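Local coordinates for Peptide/nickel transport system substrate-binding protein (Listeria monocytogenes serotype 1/2a, PDB 5KZT), which binds a peptide between its lobes and probably delivers it, as an OppA-type solute-binding protein, to a peptide transporter, at residues 369-375 with 399-405; 276-280 with 294-298; 413-418 with 444-449; 22-26 with 406-410. One frame throughout, in Å; residues are numbered along the deposited sequence.

Contact 1: 369-375 with 399-405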
loop_
_atom_site.group_PDB
_atom_site.type_symbol
_atom_site.label_atom_id
_atom_site.label_comp_id
_atom_site.label_asym_id
_atom_site.label_seq_id
_atom_site.Cartn_x
_atom_site.Cartn_y
_atom_site.Cartn_z
ATOM N N VAL A 369 -11.180 7.823 -24.100
ATOM C CA VAL A 369 -10.704 7.974 -22.734
ATOM C C VAL A 369 -9.265 7.520 -22.640
ATOM O O VAL A 369 -8.835 6.653 -23.401
ATOM C CB VAL A 369 -11.565 7.202 -21.702
ATOM C CG1 VAL A 369 -12.881 7.932 -21.463
ATOM C CG2 VAL A 369 -11.783 5.748 -22.113
ATOM N N GLU A 370 -8.539 8.100 -21.679
ATOM C CA GLU A 370 -7.132 7.794 -21.449
ATOM C C GLU A 370 -6.997 6.856 -20.245
ATOM O O GLU A 370 -7.536 7.143 -19.173
ATOM C CB GLU A 370 -6.374 9.112 -21.272
ATOM C CG GLU A 370 -5.060 9.130 -20.495
ATOM C CD GLU A 370 -4.788 10.550 -19.964
ATOM O OE1 GLU A 370 -5.044 10.866 -18.735
ATOM O OE2 GLU A 370 -4.360 11.365 -20.816
ATOM N N PHE A 371 -6.287 5.743 -20.445
ATOM C CA PHE A 371 -6.039 4.761 -19.404
ATOM C C PHE A 371 -4.638 5.000 -18.822
ATOM O O PHE A 371 -3.644 4.927 -19.558
ATOM C CB PHE A 371 -6.140 3.354 -19.993
ATOM C CG PHE A 371 -6.050 2.268 -18.968
ATOM C CD1 PHE A 371 -6.995 2.172 -17.955
ATOM C CD2 PHE A 371 -5.012 1.348 -18.998
ATOM C CE1 PHE A 371 -6.909 1.171 -16.991
ATOM C CE2 PHE A 371 -4.914 0.350 -18.033
ATOM C CZ PHE A 371 -5.867 0.257 -17.028
ATOM N N THR A 372 -4.557 5.276 -17.521
ATOM C CA THR A 372 -3.261 5.450 -16.860
ATOM C C THR A 372 -2.759 4.181 -16.146
ATOM O O THR A 372 -3.479 3.568 -15.359
ATOM C CB THR A 372 -3.280 6.624 -15.871
ATOM O OG1 THR A 372 -3.560 7.832 -16.576
ATOM C CG2 THR A 372 -1.933 6.794 -15.187
ATOM N N SER A 373 -1.507 3.817 -16.424
ATOM C CA SER A 373 -0.791 2.785 -15.684
ATOM C C SER A 373 0.698 3.174 -15.532
ATOM O O SER A 373 1.092 4.307 -15.861
ATOM C CB SER A 373 -0.956 1.422 -16.365
ATOM O OG SER A 373 -0.594 0.357 -15.470
ATOM N N ASP A 374 1.511 2.255 -15.020
ATOM C CA ASP A 374 2.923 2.531 -14.748
ATOM C C ASP A 374 3.787 2.354 -15.997
ATOM O O ASP A 374 3.264 2.015 -17.060
ATOM C CB ASP A 374 3.401 1.670 -13.573
ATOM C CG ASP A 374 2.688 2.026 -12.283
ATOM O OD1 ASP A 374 2.375 3.227 -12.077
ATOM O OD2 ASP A 374 2.414 1.118 -11.478
ATOM N N ASP A 375 5.094 2.600 -15.863
ATOM C CA ASP A 375 6.018 2.640 -16.999
ATOM C C ASP A 375 6.999 1.453 -17.064
ATOM O O ASP A 375 8.043 1.558 -17.700
ATOM C CB ASP A 375 6.780 3.984 -17.019
ATOM C CG ASP A 375 7.697 4.193 -15.790
ATOM O OD1 ASP A 375 7.652 3.425 -14.813
ATOM O OD2 ASP A 375 8.468 5.155 -15.804
ATOM N N VAL A 399 -9.288 4.015 -26.602
ATOM C CA VAL A 399 -8.550 4.075 -25.330
ATOM C C VAL A 399 -7.118 4.538 -25.625
ATOM O O VAL A 399 -6.372 3.824 -26.300
ATOM C CB VAL A 399 -8.548 2.710 -24.624
ATOM C CG1 VAL A 399 -7.708 2.761 -23.346
ATOM C CG2 VAL A 399 -9.981 2.284 -24.315
ATOM N N LYS A 400 -6.768 5.749 -25.177
ATOM C CA LYS A 400 -5.390 6.273 -25.281
ATOM C C LYS A 400 -4.642 5.722 -24.089
ATOM O O LYS A 400 -5.206 5.632 -22.997
ATOM C CB LYS A 400 -5.289 7.810 -25.192
ATOM C CG LYS A 400 -6.229 8.640 -26.046
ATOM C CD LYS A 400 -5.629 9.074 -27.382
ATOM C CE LYS A 400 -5.919 8.054 -28.480
ATOM N NZ LYS A 400 -5.263 8.388 -29.772
ATOM N N LEU A 401 -3.378 5.372 -24.287
ATOM C CA LEU A 401 -2.556 4.834 -23.204
ATOM C C LEU A 401 -1.577 5.853 -22.627
ATOM O O LEU A 401 -0.852 6.505 -23.346
ATOM C CB LEU A 401 -1.799 3.597 -23.685
ATOM C CG LEU A 401 -2.659 2.400 -24.102
ATOM C CD1 LEU A 401 -1.763 1.222 -24.441
ATOM C CD2 LEU A 401 -3.663 2.050 -23.008
ATOM N N LYS A 402 -1.550 5.952 -21.299
ATOM C CA LYS A 402 -0.581 6.755 -20.578
ATOM C C LYS A 402 0.129 5.795 -19.626
ATOM O O LYS A 402 -0.523 5.053 -18.888
ATOM C CB LYS A 402 -1.323 7.851 -19.826
ATOM C CG LYS A 402 -0.470 8.917 -19.197
ATOM C CD LYS A 402 -1.351 10.068 -18.724
ATOM C CE LYS A 402 -0.533 11.238 -18.228
ATOM N NZ LYS A 402 0.262 11.885 -19.310
ATOM N N ASN A 403 1.456 5.767 -19.689
ATOM C CA ASN A 403 2.259 4.818 -18.914
ATOM C C ASN A 403 3.382 5.602 -18.257
ATOM O O ASN A 403 4.404 5.855 -18.871
ATOM C CB ASN A 403 2.795 3.684 -19.805
ATOM C CG ASN A 403 1.711 2.702 -20.213
ATOM O OD1 ASN A 403 1.060 2.877 -21.225
ATOM N ND2 ASN A 403 1.499 1.676 -19.409
ATOM N N VAL A 404 3.195 5.940 -16.984
ATOM C CA VAL A 404 4.005 6.949 -16.314
ATOM C C VAL A 404 4.711 6.360 -15.092
ATOM O O VAL A 404 4.343 5.279 -14.627
ATOM C CB VAL A 404 3.123 8.161 -15.917
ATOM C CG1 VAL A 404 2.644 8.904 -17.167
ATOM C CG2 VAL A 404 1.939 7.748 -15.040
ATOM N N PRO A 405 5.739 7.049 -14.573
ATOM C CA PRO A 405 6.341 6.569 -13.332
ATOM C C PRO A 405 5.296 6.478 -12.234
ATOM O O PRO A 405 4.317 7.245 -12.216
ATOM C CB PRO A 405 7.385 7.642 -13.005
ATOM C CG PRO A 405 7.723 8.238 -14.331
ATOM C CD PRO A 405 6.429 8.244 -15.089
#
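V369 lies in a parallel strand pair: its O accepts the backbone N-H of K400, while its CG2 lies 4.5 Å from CG2 of V399. E370 turns to the other face of the sheet. With CG anti to the backbone N (chi1 156°), its extended chain slants over K402, its CD 3.7 Å from K402 CD; its carboxylate is paired through OE1 with R281. F371 is held by both backbone atoms, N to K400 O at 2.8 Å and O to K402 N at 2.9 Å. Its CB rests on V399 CG1 at 3.7 Å, and CD2 of L401 lies near the plane of its ring, at the edge. T372 lies alongside K402, pointing the same way, and sets its CG2 4.0 Å from V404 CG2. S373 carries on the ladder, N to K402 O and O to V404 N. At D374 the carbonyl receives ND2 of N403 at 3.0 Å, nearly in line with the C=O and with its oxygen in the N403 amide plane, whereas the D374 carboxylate reaches R409 and the bound peptide. D375 brings OD2 to 3.5 Å from P405 CG, the side chains crossing at about a right angle. Helix 377-393 completes a beta-alpha-beta unit with these strands and covers F371, S373 and L401; helix 406-414 packs on T372 and V404, and strand 420-425 pairs in parallel with the other edge of strand 367-374.

Contact 2: 276-280 with 294-298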
loop_
_atom_site.group_PDB
_atom_site.type_symbol
_atom_site.label_atom_id
_atom_site.label_comp_id
_atom_site.label_asym_id
_atom_site.label_seq_id
_atom_site.Cartn_x
_atom_site.Cartn_y
_atom_site.Cartn_z
ATOM N N LYS A 276 -9.769 1.975 -11.466
ATOM C CA LYS A 276 -10.457 3.149 -10.922
ATOM C C LYS A 276 -11.147 3.975 -12.013
ATOM O O LYS A 276 -10.550 4.299 -13.033
ATOM C CB LYS A 276 -9.464 4.028 -10.170
ATOM C CG LYS A 276 -8.932 3.396 -8.898
ATOM C CD LYS A 276 -8.047 4.342 -8.107
ATOM C CE LYS A 276 -8.847 5.383 -7.363
ATOM N NZ LYS A 276 -7.942 6.166 -6.506
ATOM N N PHE A 277 -12.396 4.348 -11.766
ATOM C CA PHE A 277 -13.197 5.153 -12.693
ATOM C C PHE A 277 -13.348 6.560 -12.136
ATOM O O PHE A 277 -14.179 6.787 -11.248
ATOM C CB PHE A 277 -14.581 4.526 -12.831
ATOM C CG PHE A 277 -14.572 3.162 -13.478
ATOM C CD1 PHE A 277 -14.168 3.007 -14.804
ATOM C CD2 PHE A 277 -15.008 2.038 -12.781
ATOM C CE1 PHE A 277 -14.168 1.752 -15.408
ATOM C CE2 PHE A 277 -15.017 0.779 -13.392
ATOM C CZ PHE A 277 -14.592 0.640 -14.695
ATOM N N ASN A 278 -12.568 7.511 -12.642
ATOM C CA ASN A 278 -12.691 8.896 -12.183
ATOM C C ASN A 278 -13.932 9.522 -12.792
ATOM O O ASN A 278 -14.047 9.636 -14.019
ATOM C CB ASN A 278 -11.477 9.752 -12.539
ATOM C CG ASN A 278 -11.531 11.129 -11.917
ATOM O OD1 ASN A 278 -12.281 11.372 -10.962
ATOM N ND2 ASN A 278 -10.758 12.059 -12.474
ATOM N N GLN A 279 -14.827 9.957 -11.923
ATOM C CA GLN A 279 -16.094 10.544 -12.352
ATOM C C GLN A 279 -16.051 12.046 -12.594
ATOM O O GLN A 279 -17.007 12.607 -13.156
ATOM C CB GLN A 279 -17.181 10.221 -11.336
ATOM C CG GLN A 279 -17.289 8.735 -11.059
ATOM C CD GLN A 279 -18.547 8.350 -10.319
ATOM O OE1 GLN A 279 -19.551 9.061 -10.364
ATOM N NE2 GLN A 279 -18.515 7.192 -9.664
ATOM N N LYS A 280 -14.977 12.711 -12.176
ATOM C CA LYS A 280 -14.869 14.170 -12.318
ATOM C C LYS A 280 -13.421 14.590 -12.454
ATOM O O LYS A 280 -12.593 14.252 -11.608
ATOM C CB LYS A 280 -15.477 14.873 -11.106
ATOM C CG LYS A 280 -15.434 16.389 -11.201
ATOM C CD LYS A 280 -16.331 17.033 -10.156
ATOM C CE LYS A 280 -17.802 16.936 -10.521
ATOM N NZ LYS A 280 -18.581 17.962 -9.771
ATOM N N ARG A 294 -19.295 2.893 -16.875
ATOM C CA ARG A 294 -18.415 2.167 -15.933
ATOM C C ARG A 294 -18.592 0.644 -16.069
ATOM O O ARG A 294 -17.608 -0.105 -16.140
ATOM C CB ARG A 294 -18.683 2.584 -14.472
ATOM C CG ARG A 294 -18.358 4.045 -14.183
ATOM C CD ARG A 294 -18.215 4.303 -12.705
ATOM N NE ARG A 294 -19.436 4.069 -11.929
ATOM C CZ ARG A 294 -20.446 4.925 -11.774
ATOM N NH1 ARG A 294 -20.477 6.110 -12.396
ATOM N NH2 ARG A 294 -21.473 4.575 -10.996
ATOM N N LYS A 295 -19.859 0.219 -16.106
ATOM C CA LYS A 295 -20.233 -1.197 -16.214
ATOM C C LYS A 295 -19.726 -1.805 -17.525
ATOM O O LYS A 295 -19.284 -2.947 -17.539
ATOM C CB LYS A 295 -21.761 -1.363 -16.108
ATOM C CG LYS A 295 -22.231 -2.813 -16.104
ATOM C CD LYS A 295 -23.744 -2.945 -15.972
ATOM C CE LYS A 295 -24.236 -2.704 -14.548
ATOM N NZ LYS A 295 -23.767 -3.777 -13.628
ATOM N N ALA A 296 -19.812 -1.034 -18.609
ATOM C CA ALA A 296 -19.370 -1.497 -19.935
ATOM C C ALA A 296 -17.881 -1.828 -19.927
ATOM O O ALA A 296 -17.487 -2.930 -20.330
ATOM C CB ALA A 296 -19.660 -0.451 -20.988
ATOM N N ILE A 297 -17.069 -0.877 -19.453
ATOM C CA ILE A 297 -15.616 -1.080 -19.344
ATOM C C ILE A 297 -15.330 -2.262 -18.388
ATOM O O ILE A 297 -14.518 -3.141 -18.700
ATOM C CB ILE A 297 -14.899 0.200 -18.826
ATOM C CG1 ILE A 297 -15.072 1.385 -19.796
ATOM C CG2 ILE A 297 -13.423 -0.052 -18.513
ATOM C CD1 ILE A 297 -14.518 1.213 -21.171
ATOM N N ALA A 298 -16.025 -2.282 -17.247
ATOM C CA ALA A 298 -15.761 -3.267 -16.200
ATOM C C ALA A 298 -15.935 -4.698 -16.683
ATOM O O ALA A 298 -15.080 -5.546 -16.423
ATOM C CB ALA A 298 -16.662 -3.039 -14.994
HETATM O O HOH W 1 -22.232 8.206 -10.656
#
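The side chain of F277 points from the end of strand 264-277 at helix 291-299, where R294 crosses it obliquely. Its CB touches R294 CD at 3.6 Å. CG and CD2 then lie beneath the aliphatic part of the arginine, whose CB stands over one ring face, 4.2 Å from the centroid, a CH-pi contact. CE1 meets I297 CG2 at 3.7 Å, a methyl lying at the ring edge and in its plane. The tip, CZ, approaches R294 O at 3.4 Å and A298 CB at 4.2 Å, so it ends against the first turn of the segment, where that same carbonyl accepts the helical N-H of A298. R294 bends at chi3 (-63°) beyond the ring, which turns its guanidinium 52° from the phenyl plane and lays it against Q279. The Q279 amide stacks on it almost parallel, planes 9° apart, with NE2 3.5 Å from NH1 of R294. A water joins the two polar ends, donating to Q279 OE1 and accepting from R294 NH1. The guanidinium is further gripped by three backbone carbonyls, those of F288, D488 and V489, which probably fix its rotation. Next to F277, N278 OD1 accepts the backbone N-H of K280. The contact packs a strand end on a helix within the alpha/beta fold of the solute-binding protein, with the Asx turn at N278 leading the chain out of the strand.

Contact 3: 413-418 with 444-449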
loop_
_atom_site.group_PDB
_atom_site.type_symbol
_atom_site.label_atom_id
_atom_site.label_comp_id
_atom_site.label_asym_id
_atom_site.label_seq_id
_atom_site.Cartn_x
_atom_site.Cartn_y
_atom_site.Cartn_z
ATOM N N ASP A 413 -3.404 10.740 -9.537
ATOM C CA ASP A 413 -4.515 10.157 -8.778
ATOM C C ASP A 413 -5.002 11.142 -7.712
ATOM O O ASP A 413 -6.193 11.497 -7.696
ATOM C CB ASP A 413 -4.109 8.813 -8.156
ATOM C CG ASP A 413 -5.246 8.146 -7.420
ATOM O OD1 ASP A 413 -6.213 7.718 -8.102
ATOM O OD2 ASP A 413 -5.182 8.051 -6.152
ATOM N N GLN A 414 -4.093 11.629 -6.874
ATOM C CA GLN A 414 -4.449 12.619 -5.836
ATOM C C GLN A 414 -5.120 13.866 -6.426
ATOM O O GLN A 414 -6.052 14.400 -5.819
ATOM C CB GLN A 414 -3.232 13.079 -5.015
ATOM C CG GLN A 414 -2.621 12.033 -4.081
ATOM C CD GLN A 414 -3.610 11.578 -3.011
ATOM O OE1 GLN A 414 -4.172 12.417 -2.288
ATOM N NE2 GLN A 414 -3.876 10.257 -2.940
ATOM N N ASN A 415 -4.639 14.308 -7.591
ATOM C CA ASN A 415 -5.170 15.493 -8.282
ATOM C C ASN A 415 -6.450 15.239 -9.097
ATOM O O ASN A 415 -7.026 16.181 -9.642
ATOM C CB ASN A 415 -4.105 16.083 -9.232
ATOM C CG ASN A 415 -2.892 16.641 -8.502
ATOM O OD1 ASN A 415 -2.953 16.983 -7.319
ATOM N ND2 ASN A 415 -1.776 16.750 -9.220
ATOM N N GLN A 416 -6.894 13.985 -9.186
ATOM C CA GLN A 416 -7.977 13.582 -10.088
ATOM C C GLN A 416 -7.751 13.960 -11.546
ATOM O O GLN A 416 -8.688 14.240 -12.291
ATOM C CB GLN A 416 -9.334 14.075 -9.568
ATOM C CG GLN A 416 -9.904 13.096 -8.581
ATOM C CD GLN A 416 -11.197 13.531 -7.974
ATOM O OE1 GLN A 416 -11.212 14.099 -6.900
ATOM N NE2 GLN A 416 -12.299 13.234 -8.647
ATOM N N ASP A 417 -6.496 13.915 -11.964
ATOM C CA ASP A 417 -6.120 14.299 -13.301
ATOM C C ASP A 417 -5.893 13.016 -14.084
ATOM O O ASP A 417 -4.780 12.694 -14.477
ATOM C CB ASP A 417 -4.876 15.196 -13.220
ATOM C CG ASP A 417 -4.633 15.991 -14.468
ATOM O OD1 ASP A 417 -5.604 16.410 -15.155
ATOM O OD2 ASP A 417 -3.440 16.239 -14.766
ATOM N N TYR A 418 -6.973 12.284 -14.302
ATOM C CA TYR A 418 -6.951 11.008 -15.020
ATOM C C TYR A 418 -8.404 10.658 -15.380
ATOM O O TYR A 418 -9.340 11.261 -14.842
ATOM C CB TYR A 418 -6.273 9.899 -14.169
ATOM C CG TYR A 418 -7.102 9.365 -13.022
ATOM C CD1 TYR A 418 -7.179 10.068 -11.821
ATOM C CD2 TYR A 418 -7.799 8.154 -13.128
ATOM C CE1 TYR A 418 -7.971 9.625 -10.764
ATOM C CE2 TYR A 418 -8.552 7.666 -12.052
ATOM C CZ TYR A 418 -8.630 8.414 -10.874
ATOM O OH TYR A 418 -9.382 7.990 -9.818
ATOM N N ALA A 444 -9.267 10.292 1.192
ATOM C CA ALA A 444 -7.991 10.651 0.545
ATOM C C ALA A 444 -7.473 9.619 -0.461
ATOM O O ALA A 444 -6.671 9.970 -1.331
ATOM C CB ALA A 444 -6.923 10.942 1.591
ATOM N N GLN A 445 -7.909 8.363 -0.335
ATOM C CA GLN A 445 -7.647 7.312 -1.325
ATOM C C GLN A 445 -8.810 6.973 -2.259
ATOM O O GLN A 445 -8.745 5.984 -2.989
ATOM C CB GLN A 445 -7.170 6.042 -0.601
ATOM C CG GLN A 445 -5.806 6.179 0.081
ATOM C CD GLN A 445 -4.678 6.497 -0.886
ATOM O OE1 GLN A 445 -4.772 6.271 -2.099
ATOM N NE2 GLN A 445 -3.612 7.039 -0.364
ATOM N N ASN A 446 -9.853 7.798 -2.263
ATOM C CA ASN A 446 -11.004 7.632 -3.164
ATOM C C ASN A 446 -10.592 8.251 -4.502
ATOM O O ASN A 446 -10.242 7.520 -5.426
ATOM C CB ASN A 446 -12.253 8.282 -2.549
ATOM C CG ASN A 446 -13.490 8.184 -3.427
ATOM O OD1 ASN A 446 -13.440 8.310 -4.652
ATOM N ND2 ASN A 446 -14.622 8.025 -2.788
ATOM N N ARG A 447 -10.594 9.589 -4.584
ATOM C CA ARG A 447 -10.102 10.327 -5.759
ATOM C C ARG A 447 -10.795 9.949 -7.066
ATOM O O ARG A 447 -10.192 9.959 -8.133
ATOM C CB ARG A 447 -8.577 10.160 -5.901
ATOM C CG ARG A 447 -7.793 10.503 -4.654
ATOM C CD ARG A 447 -7.932 11.972 -4.279
ATOM N NE ARG A 447 -7.223 12.256 -3.030
ATOM C CZ ARG A 447 -7.312 13.380 -2.316
ATOM N NH1 ARG A 447 -8.098 14.396 -2.698
ATOM N NH2 ARG A 447 -6.609 13.478 -1.189
ATOM N N MET A 448 -12.066 9.597 -6.958
ATOM C CA MET A 448 -12.875 9.275 -8.107
ATOM C C MET A 448 -14.138 10.122 -8.143
ATOM O O MET A 448 -14.905 10.006 -9.096
ATOM C CB MET A 448 -13.267 7.801 -8.028
ATOM C CG MET A 448 -12.097 6.866 -8.202
ATOM S SD MET A 448 -12.609 5.143 -8.241
ATOM C CE MET A 448 -13.613 4.962 -6.780
ATOM N N SER A 449 -14.346 10.968 -7.126
ATOM C CA SER A 449 -15.647 11.590 -6.857
ATOM C C SER A 449 -16.769 10.546 -6.797
ATOM O O SER A 449 -17.893 10.780 -7.251
ATOM C CB SER A 449 -15.947 12.723 -7.851
ATOM O OG SER A 449 -14.988 13.759 -7.732
HETATM O O HOH W 2 -3.352 8.268 -4.348
HETATM O O HOH W 3 -5.857 5.325 -4.528
HETATM O O HOH W 4 -13.332 14.396 -5.093
#
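A Schellman motif ends helix 406-414, and the loop 444-449 packs against it through R447, whose CB lies 3.3 Å from D413 O. Beyond its bend at chi2 (-64°), the R447 chain passes over the last helical turn: CD approaches Q414 O, and that same oxygen lies over one face of the guanidinium. Q414 OE1 is 2.9 Å from R447 NH2, with the amide turned 79° to the guanidinium plane. Q414 NE2 and R447 NE both donate to A444 O, reaching it from opposite faces of its carbonyl plane. Q416, at positive phi just past the helix, belongs to the cap and extends its amide to the loop; NE2 donates to S449 OG at 2.9 Å, nearly straight (172°) and in the amide plane. The Y418 hydroxyl donates to R447 O at 2.7 Å, above the carbonyl plane, while M448 CG lies 3.4 Å from that OH. In the loop itself, N446 OD1 accepts the N-H of M448, an Asx turn. D413 OD1 forms a salt bridge with K276, while water links D413 OD2 to the amide of Q445, whose NE2 donates to D34 and whose side chain packs on an acidic side chain of the bound peptide.

Contact 4: 22-26 with 406-410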
loop_
_atom_site.group_PDB
_atom_site.type_symbol
_atom_site.label_atom_id
_atom_site.label_comp_id
_atom_site.label_asym_id
_atom_site.label_seq_id
_atom_site.Cartn_x
_atom_site.Cartn_y
_atom_site.Cartn_z
ATOM N N SER A 22 11.050 -1.732 -8.648
ATOM C CA SER A 22 10.435 -1.469 -9.953
ATOM C C SER A 22 10.125 0.010 -10.244
ATOM O O SER A 22 9.643 0.335 -11.327
ATOM C CB SER A 22 9.148 -2.282 -10.062
ATOM O OG SER A 22 8.313 -2.013 -8.949
ATOM N N ALA A 23 10.399 0.895 -9.288
ATOM C CA ALA A 23 10.015 2.291 -9.385
ATOM C C ALA A 23 10.881 3.136 -8.483
ATOM O O ALA A 23 11.378 2.649 -7.461
ATOM C CB ALA A 23 8.559 2.462 -8.992
ATOM N N LEU A 24 11.034 4.401 -8.873
ATOM C CA LEU A 24 11.665 5.429 -8.041
ATOM C C LEU A 24 10.805 5.623 -6.785
ATOM O O LEU A 24 9.584 5.441 -6.837
ATOM C CB LEU A 24 11.763 6.747 -8.808
ATOM C CG LEU A 24 12.941 6.928 -9.768
ATOM C CD1 LEU A 24 12.986 5.862 -10.837
ATOM C CD2 LEU A 24 12.831 8.306 -10.400
ATOM N N ILE A 25 11.443 5.999 -5.685
ATOM C CA ILE A 25 10.733 6.220 -4.421
ATOM C C ILE A 25 9.805 7.432 -4.512
ATOM O O ILE A 25 10.277 8.532 -4.768
ATOM C CB ILE A 25 11.723 6.445 -3.258
ATOM C CG1 ILE A 25 12.598 5.208 -3.050
ATOM C CG2 ILE A 25 10.984 6.785 -1.965
ATOM C CD1 ILE A 25 13.821 5.492 -2.194
ATOM N N PRO A 26 8.482 7.248 -4.289
ATOM C CA PRO A 26 7.591 8.408 -4.356
ATOM C C PRO A 26 7.689 9.315 -3.141
ATOM O O PRO A 26 7.598 10.548 -3.290
ATOM C CB PRO A 26 6.187 7.774 -4.461
ATOM C CG PRO A 26 6.460 6.412 -5.009
ATOM C CD PRO A 26 7.684 6.015 -4.248
ATOM N N PHE A 406 5.489 5.499 -11.362
ATOM C CA PHE A 406 4.570 5.218 -10.292
ATOM C C PHE A 406 4.222 6.506 -9.528
ATOM O O PHE A 406 3.050 6.814 -9.307
ATOM C CB PHE A 406 5.245 4.190 -9.373
ATOM C CG PHE A 406 4.436 3.757 -8.199
ATOM C CD1 PHE A 406 3.068 3.511 -8.295
ATOM C CD2 PHE A 406 5.071 3.511 -6.994
ATOM C CE1 PHE A 406 2.345 3.083 -7.200
ATOM C CE2 PHE A 406 4.368 3.059 -5.902
ATOM C CZ PHE A 406 2.994 2.845 -6.004
ATOM N N LYS A 407 5.248 7.269 -9.157
ATOM C CA LYS A 407 5.012 8.531 -8.428
ATOM C C LYS A 407 4.141 9.558 -9.172
ATOM O O LYS A 407 3.344 10.252 -8.539
ATOM C CB LYS A 407 6.312 9.153 -7.924
ATOM C CG LYS A 407 7.233 9.733 -8.959
ATOM C CD LYS A 407 8.478 10.273 -8.247
ATOM C CE LYS A 407 9.556 10.668 -9.217
ATOM N NZ LYS A 407 10.894 10.809 -8.576
ATOM N N VAL A 408 4.236 9.587 -10.500
ATOM C CA VAL A 408 3.423 10.478 -11.330
ATOM C C VAL A 408 1.981 9.956 -11.351
ATOM O O VAL A 408 1.024 10.732 -11.233
ATOM C CB VAL A 408 4.020 10.627 -12.766
ATOM C CG1 VAL A 408 3.112 11.466 -13.676
ATOM C CG2 VAL A 408 5.402 11.260 -12.709
ATOM N N ARG A 409 1.805 8.636 -11.483
ATOM C CA ARG A 409 0.454 8.071 -11.432
ATOM C C ARG A 409 -0.238 8.444 -10.118
ATOM O O ARG A 409 -1.424 8.810 -10.088
ATOM C CB ARG A 409 0.464 6.542 -11.599
ATOM C CG ARG A 409 -0.903 5.943 -11.351
ATOM C CD ARG A 409 -1.036 4.540 -11.879
ATOM N NE ARG A 409 -0.193 3.559 -11.198
ATOM C CZ ARG A 409 -0.471 2.963 -10.037
ATOM N NH1 ARG A 409 -1.548 3.271 -9.333
ATOM N NH2 ARG A 409 0.363 2.029 -9.578
ATOM N N LEU A 410 0.513 8.337 -9.031
ATOM C CA LEU A 410 -0.044 8.619 -7.709
ATOM C C LEU A 410 -0.376 10.098 -7.576
ATOM O O LEU A 410 -1.445 10.437 -7.091
ATOM C CB LEU A 410 0.920 8.170 -6.621
ATOM C CG LEU A 410 1.142 6.662 -6.513
ATOM C CD1 LEU A 410 2.014 6.411 -5.301
ATOM C CD2 LEU A 410 -0.148 5.892 -6.397
HETATM O O HOH W 5 7.985 6.367 -9.086
HETATM O O HOH W 6 12.145 9.397 -6.561
#
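P26 sits against the first turn of helix 406-414, its CB 3.7 Å from K407 CB and its CG 3.8 Å from F406 CD2. A23 adds its methyl to the same phenylalanine, CB to CB at 3.8 Å; both P26 and A23 approach the F406 ring at a slant. K407 takes the sterically confined position with CG between the backbone N and the carbonyl carbon (chi1 70°). Its extended chain then reaches back across the loop until NZ is 3.7 Å from L24 CD2. Two waters complete this joint: one donates to L24 O and accepts the N-H of K407, an amide in the first helical turn, and the other accepts from K407 NZ at 2.8 Å and lies 2.7 Å from I25 O. Here the loop that follows strand 16-21 meets the start of a helix in the family's alpha/beta fold, beside the bound peptide. One face of the F406 ring is covered by L410 CD1, a turn later in the helix, and R409 CZ lies at the ring edge, in its plane. R409 itself donates through NH2 to the peptide backbone. On the loop side, I25 packs on V37 and V41 of helix 36-45, and P26 on V37.

Overall arrangement
Contact 1 leads directly into contact 4, because strand 397-404 is followed by helix 406-414, and a salt bridge from D374 OD1 to R409 NE (2.7 Å) ties them together. Both residues also bond to the backbone of the bound peptide, placing this junction at the binding site. Contact 3 uses the far end of the same helix, its centre about 16 Å from that of contact 4, and its Q445 touches the peptide too. Contact 2 lies further off, about 23 Å from contact 4 between centres, but K276 NZ bridges to D413 OD1 of contact 3 at 2.8 Å. Contacts 1 and 2 reach the same sheet without touching.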